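Local coordinates for glycosylation Associate Protein 3 (Streptococcus agalactiae serotype V, PDB 6OYC) that probably works with its partners Gap1 and Gap2 in the glycosylation and export of a surface adhesin through the accessory Sec system, at residues K179-S184 and E312-L317; F235-Y240 and I247-N252; A241-R246 and Q273-E278. One frame throughout, in Å; residues are numbered along the deposited sequence.

Contact 1. Residues K179-S184 and E312-L317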
loop_
_atom_site.group_PDB
_atom_site.type_symbol
_atom_site.label_atom_id
_atom_site.label_comp_id
_atom_site.label_asym_id
_atom_site.label_seq_id
_atom_site.Cartn_x
_atom_site.Cartn_y
_atom_site.Cartn_z
ATOM N N LYS C 179 2.002 -6.965 15.216
ATOM C CA LYS C 179 0.686 -6.314 15.346
ATOM C C LYS C 179 -0.413 -7.358 15.561
ATOM O O LYS C 179 -1.151 -7.664 14.629
ATOM C CB LYS C 179 0.347 -5.487 14.097
ATOM C CG LYS C 179 1.342 -4.390 13.724
ATOM C CD LYS C 179 1.232 -3.924 12.258
ATOM C CE LYS C 179 1.169 -5.088 11.266
ATOM N NZ LYS C 179 2.302 -6.050 11.434
ATOM N N ILE C 180 -0.544 -7.874 16.790
ATOM C CA ILE C 180 -1.647 -8.763 17.189
ATOM C C ILE C 180 -1.748 -9.981 16.268
ATOM O O ILE C 180 -1.981 -11.095 16.744
ATOM C CB ILE C 180 -3.014 -8.025 17.284
ATOM C CG1 ILE C 180 -3.685 -7.750 15.929
ATOM C CG2 ILE C 180 -2.869 -6.715 18.056
ATOM C CD1 ILE C 180 -4.642 -8.825 15.417
ATOM N N GLU C 181 -1.572 -9.795 14.955
ATOM C CA GLU C 181 -1.599 -10.857 13.946
ATOM C C GLU C 181 -0.239 -11.540 13.888
ATOM O O GLU C 181 0.283 -11.837 12.801
ATOM C CB GLU C 181 -1.982 -10.267 12.588
ATOM C CG GLU C 181 -1.005 -9.204 12.089
ATOM C CD GLU C 181 -1.654 -8.162 11.238
ATOM O OE1 GLU C 181 -1.116 -7.035 11.175
ATOM O OE2 GLU C 181 -2.689 -8.486 10.618
ATOM N N SER C 182 0.407 -11.728 15.042
ATOM C CA SER C 182 1.830 -12.033 15.095
ATOM C C SER C 182 2.058 -13.538 15.113
ATOM O O SER C 182 1.582 -14.221 16.021
ATOM C CB SER C 182 2.473 -11.394 16.327
ATOM O OG SER C 182 3.782 -11.881 16.553
ATOM N N ILE C 183 2.792 -14.046 14.099
ATOM C CA ILE C 183 3.222 -15.442 13.947
ATOM C C ILE C 183 2.059 -16.404 14.182
ATOM O O ILE C 183 2.265 -17.549 14.607
ATOM C CB ILE C 183 4.418 -15.744 14.874
ATOM C CG1 ILE C 183 5.378 -14.554 14.902
ATOM C CG2 ILE C 183 5.188 -16.980 14.411
ATOM C CD1 ILE C 183 6.558 -14.760 15.814
ATOM N N SER C 184 0.833 -15.948 13.897
ATOM C CA SER C 184 -0.442 -16.669 14.056
ATOM C C SER C 184 -0.955 -16.645 15.494
ATOM O O SER C 184 -2.018 -17.236 15.773
ATOM C CB SER C 184 -0.365 -18.129 13.582
ATOM O OG SER C 184 -1.611 -18.787 13.753
ATOM N N GLU C 312 -7.094 -5.568 14.115
ATOM C CA GLU C 312 -7.590 -5.802 15.466
ATOM C C GLU C 312 -8.962 -6.451 15.491
ATOM O O GLU C 312 -9.494 -6.668 16.583
ATOM C CB GLU C 312 -7.613 -4.486 16.247
ATOM C CG GLU C 312 -6.228 -3.919 16.428
ATOM C CD GLU C 312 -6.235 -2.527 17.021
ATOM O OE1 GLU C 312 -5.142 -1.930 17.141
ATOM O OE2 GLU C 312 -7.328 -2.025 17.364
ATOM N N HIS C 313 -9.550 -6.751 14.335
ATOM C CA HIS C 313 -10.811 -7.483 14.272
ATOM C C HIS C 313 -10.624 -8.989 14.174
ATOM O O HIS C 313 -11.615 -9.724 14.258
ATOM C CB HIS C 313 -11.650 -7.052 13.062
ATOM C CG HIS C 313 -11.960 -5.592 13.016
ATOM N ND1 HIS C 313 -12.679 -5.024 11.989
ATOM C CD2 HIS C 313 -11.648 -4.584 13.864
ATOM C CE1 HIS C 313 -12.798 -3.728 12.206
ATOM N NE2 HIS C 313 -12.178 -3.435 13.335
ATOM N N LEU C 314 -9.400 -9.459 13.952
ATOM C CA LEU C 314 -9.203 -10.885 13.718
ATOM C C LEU C 314 -9.745 -11.790 14.831
ATOM O O LEU C 314 -10.202 -12.898 14.501
ATOM C CB LEU C 314 -7.714 -11.151 13.468
ATOM C CG LEU C 314 -7.240 -10.756 12.074
ATOM C CD1 LEU C 314 -5.742 -10.916 11.946
ATOM C CD2 LEU C 314 -7.976 -11.589 11.044
ATOM N N PRO C 315 -9.743 -11.408 16.115
ATOM C CA PRO C 315 -10.407 -12.267 17.121
ATOM C C PRO C 315 -11.927 -12.397 16.970
ATOM O O PRO C 315 -12.474 -13.437 17.357
ATOM C CB PRO C 315 -10.019 -11.607 18.450
ATOM C CG PRO C 315 -8.663 -11.000 18.153
ATOM C CD PRO C 315 -8.786 -10.472 16.742
ATOM N N TYR C 316 -12.638 -11.404 16.415
ATOM C CA TYR C 316 -14.076 -11.570 16.159
ATOM C C TYR C 316 -14.382 -12.710 15.178
ATOM O O TYR C 316 -15.557 -12.917 14.843
ATOM C CB TYR C 316 -14.706 -10.284 15.598
ATOM C CG TYR C 316 -14.762 -9.090 16.534
ATOM C CD1 TYR C 316 -15.721 -8.998 17.549
ATOM C CD2 TYR C 316 -13.871 -8.031 16.377
ATOM C CE1 TYR C 316 -15.766 -7.891 18.396
ATOM C CE2 TYR C 316 -13.905 -6.926 17.206
ATOM C CZ TYR C 316 -14.846 -6.856 18.211
ATOM O OH TYR C 316 -14.844 -5.733 19.013
ATOM N N LEU C 317 -13.355 -13.430 14.712
ATOM C CA LEU C 317 -13.495 -14.477 13.702
ATOM C C LEU C 317 -14.121 -15.747 14.272
ATOM O O LEU C 317 -15.104 -16.263 13.725
ATOM C CB LEU C 317 -12.117 -14.778 13.123
ATOM C CG LEU C 317 -11.942 -15.254 11.696
ATOM C CD1 LEU C 317 -13.044 -14.710 10.820
ATOM C CD2 LEU C 317 -10.581 -14.777 11.245
#
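Ile180 reaches across to Glu312 at the start of the 312-317 segment, where a 3-10 turn is already under way. The touch is made by one methyl, Ile180 CD1, which lies 4.2 Å from Glu312 CA, so it meets the backbone and not the carboxylate. The first torsion of Ile180 (chi1 78°) sets CG1 between the backbone N and the carbonyl carbon, and CD1 at its end meets the turn. Next along, His313 contributes its carbonyl: Tyr316 N is bonded to His313 O at 2.9 Å, a bond of the 3-10 turn that spans Leu314. The CD1 methyl of Leu314 is the hub of the contact. Leu314 CD1 sits 3.9 Å from Glu181 CB and 4.2 Å from Ile180 CD1, with Glu181 OE2 beside it at 4.1 Å, so a single branch meets two neighbouring residues of the other segment. Leu314 is also packed on Tyr292 and on Ile227 of strand 223-227, which ties the turn to the parallel sheet. While Glu181 OE2 lies by the leucine methyl, Glu181 OE1 has its salt-bridge partner, Lys179 NZ at 3.6 Å, within its own segment. Asp173 of helix 171-174 touches both Lys179 and Glu181, and the lysine would probably offset the crowding of the two acids. No hydrogen bond joins the loop to the 3-10 turn; the contact is van der Waals in nature, partly buried, and its one charge pair lies within the 179-184 loop.

Contact 2. Residues F235-Y240 and I247-N252; sequences FAALYY and ITAYIN
Ile251, on strand 248-251, inserts its two branches against Ala237 and Leu238 of helix 235-240. Its CB points to the helix and divides there. Ile251 CG2, set beside the backbone N, stops 3.8 Å from Ala237 CB. The other branch runs through CG1, placed between the backbone N and the carbonyl carbon (chi1 66°), and continues nearly extended to Ile251 CD1, which meets Leu238 CD2 at 4.0 Å; the two side chains cross at about a right angle. One isoleucine thus touches two successive residues of the helix. Two residues back along the strand, Ala249 CB lies 3.7 Å from Ala237 O and 4.2 Å from Ala237 CB, and these small side chains let the axes come within 7.9 Å. Ile247 completes the row, its CD1 resting 4.1 Å from Tyr240 CB. The helix and strand run nearly antiparallel, at 163°, as expected for the descending helix and returning strand of the beta-alpha-beta unit formed by strand 223-227, helix 231-243 and strand 248-251. Strand 248-251 is bonded through its backbone to Val226 on one neighbouring strand and to Lys290 on another, while Leu238 reaches on to Val289. All six touching residues are buried and no hydrogen bond spans the interface, so the helix is held on the sheet by close apolar fit.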
loop_
_atom_site.group_PDB
_atom_site.type_symbol
_atom_site.label_atom_id
_atom_site.label_comp_id
_atom_site.label_asym_id
_atom_site.label_seq_id
_atom_site.Cartn_x
_atom_site.Cartn_y
_atom_site.Cartn_z
ATOM N N PHE C 235 -10.210 -7.714 -0.844
ATOM C CA PHE C 235 -10.497 -7.748 -2.273
ATOM C C PHE C 235 -9.984 -9.038 -2.900
ATOM O O PHE C 235 -10.717 -9.724 -3.619
ATOM C CB PHE C 235 -9.870 -6.532 -2.946
ATOM C CG PHE C 235 -10.303 -6.323 -4.363
ATOM C CD1 PHE C 235 -11.639 -6.412 -4.716
ATOM C CD2 PHE C 235 -9.374 -5.994 -5.339
ATOM C CE1 PHE C 235 -12.038 -6.209 -6.029
ATOM C CE2 PHE C 235 -9.767 -5.776 -6.650
ATOM C CZ PHE C 235 -11.102 -5.895 -6.995
ATOM N N ALA C 236 -8.720 -9.381 -2.637
ATOM C CA ALA C 236 -8.174 -10.641 -3.122
ATOM C C ALA C 236 -8.995 -11.835 -2.640
ATOM O O ALA C 236 -9.304 -12.740 -3.428
ATOM C CB ALA C 236 -6.716 -10.781 -2.688
ATOM N N ALA C 237 -9.360 -11.855 -1.352
ATOM C CA ALA C 237 -10.148 -12.967 -0.823
ATOM C C ALA C 237 -11.454 -13.140 -1.589
ATOM O O ALA C 237 -11.873 -14.269 -1.860
ATOM C CB ALA C 237 -10.428 -12.762 0.667
ATOM N N LEU C 238 -12.114 -12.037 -1.950
ATOM C CA LEU C 238 -13.328 -12.148 -2.752
ATOM C C LEU C 238 -13.027 -12.794 -4.094
ATOM O O LEU C 238 -13.825 -13.588 -4.607
ATOM C CB LEU C 238 -13.959 -10.770 -2.966
ATOM C CG LEU C 238 -14.588 -10.052 -1.771
ATOM C CD1 LEU C 238 -14.851 -8.606 -2.154
ATOM C CD2 LEU C 238 -15.871 -10.738 -1.318
ATOM N N TYR C 239 -11.875 -12.456 -4.679
ATOM C CA TYR C 239 -11.516 -12.961 -5.997
ATOM C C TYR C 239 -11.207 -14.453 -5.944
ATOM O O TYR C 239 -11.671 -15.231 -6.788
ATOM C CB TYR C 239 -10.317 -12.180 -6.535
ATOM C CG TYR C 239 -9.663 -12.823 -7.731
ATOM C CD1 TYR C 239 -10.088 -12.528 -9.025
ATOM C CD2 TYR C 239 -8.622 -13.726 -7.570
ATOM C CE1 TYR C 239 -9.486 -13.115 -10.128
ATOM C CE2 TYR C 239 -8.022 -14.321 -8.660
ATOM C CZ TYR C 239 -8.455 -14.014 -9.939
ATOM O OH TYR C 239 -7.842 -14.609 -11.023
ATOM N N TYR C 240 -10.404 -14.865 -4.966
ATOM C CA TYR C 240 -10.115 -16.283 -4.812
ATOM C C TYR C 240 -11.401 -17.086 -4.597
ATOM O O TYR C 240 -11.564 -18.168 -5.177
ATOM C CB TYR C 240 -9.113 -16.481 -3.668
ATOM C CG TYR C 240 -7.747 -15.883 -3.983
ATOM C CD1 TYR C 240 -7.163 -16.071 -5.227
ATOM C CD2 TYR C 240 -7.057 -15.114 -3.051
ATOM C CE1 TYR C 240 -5.930 -15.529 -5.533
ATOM C CE2 TYR C 240 -5.811 -14.571 -3.351
ATOM C CZ TYR C 240 -5.257 -14.777 -4.596
ATOM O OH TYR C 240 -4.033 -14.245 -4.933
ATOM N N ILE C 247 -13.268 -23.114 -1.441
ATOM C CA ILE C 247 -12.709 -22.396 -0.303
ATOM C C ILE C 247 -13.760 -21.452 0.284
ATOM O O ILE C 247 -14.756 -21.098 -0.355
ATOM C CB ILE C 247 -11.421 -21.636 -0.688
ATOM C CG1 ILE C 247 -11.747 -20.441 -1.571
ATOM C CG2 ILE C 247 -10.452 -22.544 -1.429
ATOM C CD1 ILE C 247 -10.926 -19.248 -1.230
ATOM N N THR C 248 -13.551 -21.063 1.535
ATOM C CA THR C 248 -14.368 -20.049 2.185
ATOM C C THR C 248 -13.507 -18.819 2.432
ATOM O O THR C 248 -12.371 -18.928 2.916
ATOM C CB THR C 248 -14.964 -20.548 3.505
ATOM O OG1 THR C 248 -15.783 -21.695 3.257
ATOM C CG2 THR C 248 -15.850 -19.469 4.112
ATOM N N ALA C 249 -14.038 -17.661 2.073
ATOM C CA ALA C 249 -13.385 -16.391 2.331
ATOM C C ALA C 249 -13.939 -15.802 3.617
ATOM O O ALA C 249 -15.153 -15.816 3.844
ATOM C CB ALA C 249 -13.600 -15.416 1.170
ATOM N N TYR C 250 -13.049 -15.281 4.455
ATOM C CA TYR C 250 -13.440 -14.517 5.637
ATOM C C TYR C 250 -12.859 -13.115 5.501
ATOM O O TYR C 250 -11.633 -12.946 5.471
ATOM C CB TYR C 250 -12.978 -15.214 6.916
ATOM C CG TYR C 250 -13.684 -16.547 7.102
ATOM C CD1 TYR C 250 -13.183 -17.707 6.515
ATOM C CD2 TYR C 250 -14.871 -16.636 7.825
ATOM C CE1 TYR C 250 -13.828 -18.916 6.665
ATOM C CE2 TYR C 250 -15.526 -17.840 7.972
ATOM C CZ TYR C 250 -14.998 -18.973 7.391
ATOM O OH TYR C 250 -15.637 -20.172 7.542
ATOM N N ILE C 251 -13.742 -12.122 5.381
ATOM C CA ILE C 251 -13.361 -10.722 5.241
ATOM C C ILE C 251 -14.068 -9.905 6.313
ATOM O O ILE C 251 -15.165 -10.253 6.759
ATOM C CB ILE C 251 -13.703 -10.169 3.840
ATOM C CG1 ILE C 251 -15.224 -10.137 3.629
ATOM C CG2 ILE C 251 -13.003 -10.970 2.766
ATOM C CD1 ILE C 251 -15.640 -9.332 2.439
ATOM N N ASN C 252 -13.435 -8.804 6.725
ATOM C CA ASN C 252 -14.017 -7.912 7.721
ATOM C C ASN C 252 -14.616 -6.636 7.123
ATOM O O ASN C 252 -14.873 -5.683 7.867
ATOM C CB ASN C 252 -12.978 -7.558 8.792
ATOM C CG ASN C 252 -11.820 -6.757 8.242
ATOM O OD1 ASN C 252 -11.779 -6.431 7.054
ATOM N ND2 ASN C 252 -10.866 -6.422 9.111
#

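Contact 3. Residues A241-R246 and Q273-E278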
loop_
_atom_site.group_PDB
_atom_site.type_symbol
_atom_site.label_atom_id
_atom_site.label_comp_id
_atom_site.label_asym_id
_atom_site.label_seq_id
_atom_site.Cartn_x
_atom_site.Cartn_y
_atom_site.Cartn_z
ATOM N N ALA C 241 -12.346 -16.552 -3.809
ATOM C CA ALA C 241 -13.584 -17.279 -3.549
ATOM C C ALA C 241 -14.424 -17.429 -4.811
ATOM O O ALA C 241 -15.139 -18.425 -4.958
ATOM C CB ALA C 241 -14.401 -16.594 -2.456
ATOM N N LYS C 242 -14.351 -16.475 -5.734
ATOM C CA LYS C 242 -15.117 -16.648 -6.954
ATOM C C LYS C 242 -14.461 -17.670 -7.875
ATOM O O LYS C 242 -15.159 -18.422 -8.566
ATOM C CB LYS C 242 -15.301 -15.300 -7.642
ATOM C CG LYS C 242 -15.587 -15.367 -9.121
ATOM C CD LYS C 242 -17.075 -15.395 -9.411
ATOM C CE LYS C 242 -17.328 -15.346 -10.937
ATOM N NZ LYS C 242 -18.783 -15.297 -11.317
ATOM N N LYS C 243 -13.133 -17.740 -7.869
ATOM C CA LYS C 243 -12.432 -18.727 -8.676
ATOM C C LYS C 243 -12.484 -20.130 -8.079
ATOM O O LYS C 243 -12.365 -21.096 -8.836
ATOM C CB LYS C 243 -10.973 -18.306 -8.875
ATOM C CG LYS C 243 -10.788 -17.169 -9.857
ATOM C CD LYS C 243 -11.223 -17.589 -11.262
ATOM C CE LYS C 243 -10.070 -17.522 -12.257
ATOM N NZ LYS C 243 -10.098 -18.650 -13.237
ATOM N N PHE C 244 -12.656 -20.270 -6.758
ATOM C CA PHE C 244 -12.596 -21.568 -6.075
ATOM C C PHE C 244 -13.772 -21.742 -5.124
ATOM O O PHE C 244 -13.649 -21.496 -3.919
ATOM C CB PHE C 244 -11.290 -21.739 -5.301
ATOM C CG PHE C 244 -10.045 -21.540 -6.131
ATOM C CD1 PHE C 244 -9.661 -22.479 -7.072
ATOM C CD2 PHE C 244 -9.242 -20.420 -5.947
ATOM C CE1 PHE C 244 -8.506 -22.302 -7.829
ATOM C CE2 PHE C 244 -8.083 -20.233 -6.704
ATOM C CZ PHE C 244 -7.718 -21.176 -7.648
ATOM N N PRO C 245 -14.918 -22.208 -5.626
ATOM C CA PRO C 245 -16.068 -22.466 -4.740
ATOM C C PRO C 245 -15.769 -23.378 -3.559
ATOM O O PRO C 245 -16.545 -23.388 -2.597
ATOM C CB PRO C 245 -17.091 -23.114 -5.682
ATOM C CG PRO C 245 -16.735 -22.608 -7.027
ATOM C CD PRO C 245 -15.244 -22.426 -7.047
ATOM N N ARG C 246 -14.681 -24.152 -3.596
ATOM C CA ARG C 246 -14.376 -25.046 -2.483
ATOM C C ARG C 246 -13.835 -24.305 -1.266
ATOM O O ARG C 246 -13.932 -24.820 -0.148
ATOM C CB ARG C 246 -13.361 -26.101 -2.920
ATOM C CG ARG C 246 -13.862 -27.087 -3.966
ATOM C CD ARG C 246 -13.826 -28.525 -3.424
ATOM N NE ARG C 246 -12.716 -28.758 -2.499
ATOM C CZ ARG C 246 -11.504 -29.165 -2.877
ATOM N NH1 ARG C 246 -11.260 -29.377 -4.166
ATOM N NH2 ARG C 246 -10.537 -29.366 -1.973
ATOM N N GLN C 273 -11.390 -6.193 -15.853
ATOM C CA GLN C 273 -12.004 -5.207 -14.966
ATOM C C GLN C 273 -13.479 -5.501 -14.749
ATOM O O GLN C 273 -13.991 -5.346 -13.634
ATOM C CB GLN C 273 -11.833 -3.792 -15.526
ATOM C CG GLN C 273 -10.587 -3.034 -15.018
ATOM C CD GLN C 273 -10.508 -1.592 -15.507
ATOM O OE1 GLN C 273 -11.320 -1.159 -16.324
ATOM N NE2 GLN C 273 -9.530 -0.839 -14.998
ATOM N N ILE C 274 -14.183 -5.924 -15.798
ATOM C CA ILE C 274 -15.592 -6.257 -15.617
ATOM C C ILE C 274 -15.726 -7.540 -14.805
ATOM O O ILE C 274 -16.715 -7.730 -14.087
ATOM C CB ILE C 274 -16.308 -6.350 -16.980
ATOM C CG1 ILE C 274 -16.187 -5.020 -17.743
ATOM C CG2 ILE C 274 -17.781 -6.700 -16.799
ATOM C CD1 ILE C 274 -15.512 -5.104 -19.077
ATOM N N PHE C 275 -14.735 -8.432 -14.881
ATOM C CA PHE C 275 -14.787 -9.632 -14.052
ATOM C C PHE C 275 -14.685 -9.273 -12.577
ATOM O O PHE C 275 -15.420 -9.812 -11.740
ATOM C CB PHE C 275 -13.677 -10.606 -14.440
ATOM C CG PHE C 275 -13.628 -11.831 -13.570
ATOM C CD1 PHE C 275 -12.797 -11.882 -12.465
ATOM C CD2 PHE C 275 -14.420 -12.931 -13.852
ATOM C CE1 PHE C 275 -12.758 -13.019 -11.650
ATOM C CE2 PHE C 275 -14.381 -14.067 -13.049
ATOM C CZ PHE C 275 -13.550 -14.109 -11.945
ATOM N N LEU C 276 -13.778 -8.357 -12.238
ATOM C CA LEU C 276 -13.614 -7.990 -10.837
ATOM C C LEU C 276 -14.804 -7.187 -10.320
ATOM O O LEU C 276 -15.146 -7.294 -9.139
ATOM C CB LEU C 276 -12.305 -7.225 -10.642
ATOM C CG LEU C 276 -11.032 -8.057 -10.845
ATOM C CD1 LEU C 276 -9.783 -7.171 -10.887
ATOM C CD2 LEU C 276 -10.910 -9.108 -9.756
ATOM N N ARG C 277 -15.456 -6.397 -11.184
ATOM C CA ARG C 277 -16.659 -5.681 -10.771
ATOM C C ARG C 277 -17.767 -6.650 -10.392
ATOM O O ARG C 277 -18.555 -6.370 -9.478
ATOM C CB ARG C 277 -17.120 -4.717 -11.874
ATOM C CG ARG C 277 -18.361 -3.863 -11.510
ATOM C CD ARG C 277 -18.002 -2.615 -10.689
ATOM N NE ARG C 277 -19.080 -2.198 -9.784
ATOM C CZ ARG C 277 -19.108 -1.036 -9.125
ATOM N NH1 ARG C 277 -18.117 -0.168 -9.270
ATOM N NH2 ARG C 277 -20.125 -0.735 -8.319
ATOM N N GLU C 278 -17.823 -7.807 -11.060
ATOM C CA GLU C 278 -18.802 -8.828 -10.702
ATOM C C GLU C 278 -18.509 -9.394 -9.316
ATOM O O GLU C 278 -19.400 -9.466 -8.462
ATOM C CB GLU C 278 -18.808 -9.936 -11.762
ATOM C CG GLU C 278 -19.988 -10.906 -11.662
ATOM C CD GLU C 278 -19.725 -12.085 -10.725
ATOM O OE1 GLU C 278 -20.694 -12.781 -10.358
ATOM O OE2 GLU C 278 -18.550 -12.320 -10.361
#
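Lys242 meets Phe275 and Glu278 by turning its CG away from the backbone N (chi1 157°) and then bending at the second torsion (chi2 92°), after which the chain runs straight to NZ. Glu278 bends too, with chi2 at -88°, and the Glu278 and Lys242 side chains cross at about a right angle. The far end of the Phe275 ring comes nearer to the lysine than the direction of its CB alone would suggest. Lys242 NZ forms a salt bridge with Glu278 OE2 at 3.1 Å, its hydrogen bond weak; Glu278 OE1 is 3.3 Å from Lys242 NZ. The methylenes do the rest of the work. Lys242 CG lies 3.7 Å from Phe275 CZ and Lys242 CE lies 3.8 Å from Phe275 CE2, so the aliphatic part of the chain runs obliquely by the end of the ring on its way to the acid. Lys243 adds a looser touch, its CD 4.2 Å from the same Phe275 CZ. Deeper in, Phe275 also packs on Tyr239 of helix 231-243, about one turn before Lys242, and Leu276 packs on Phe235 and Tyr239. The lysine-glutamate pair therefore lies at the surface, beside a layer of apolar and aromatic side chains. This is a helix-helix contact of an alpha/beta domain: the C-terminal end of helix 231-243 is joined to helix 270-281, which belongs to the connection between the neighbouring parallel strands 248-251 and 289-291.

In the fold
Contacts 2 and 3 share helix 231-243, and their centres lie 10 Å apart; contact 1 stands about 16 Å from contact 2 and 26 Å from contact 3, centre to centre. Only contact 2 is wholly core, an apolar seam of helix on sheet. Contact 3 continues from the helix's end outward to the surface, where charge joins the packing, and the two meet where Ala249 CB packs on Ala241 CB. Contact 1, partly buried, couples a loop and a 3-10 turn; it reaches contact 2 where Leu317 packs on Tyr250. Along the chain, the 179-184 to 312-317 loop closure encloses both others.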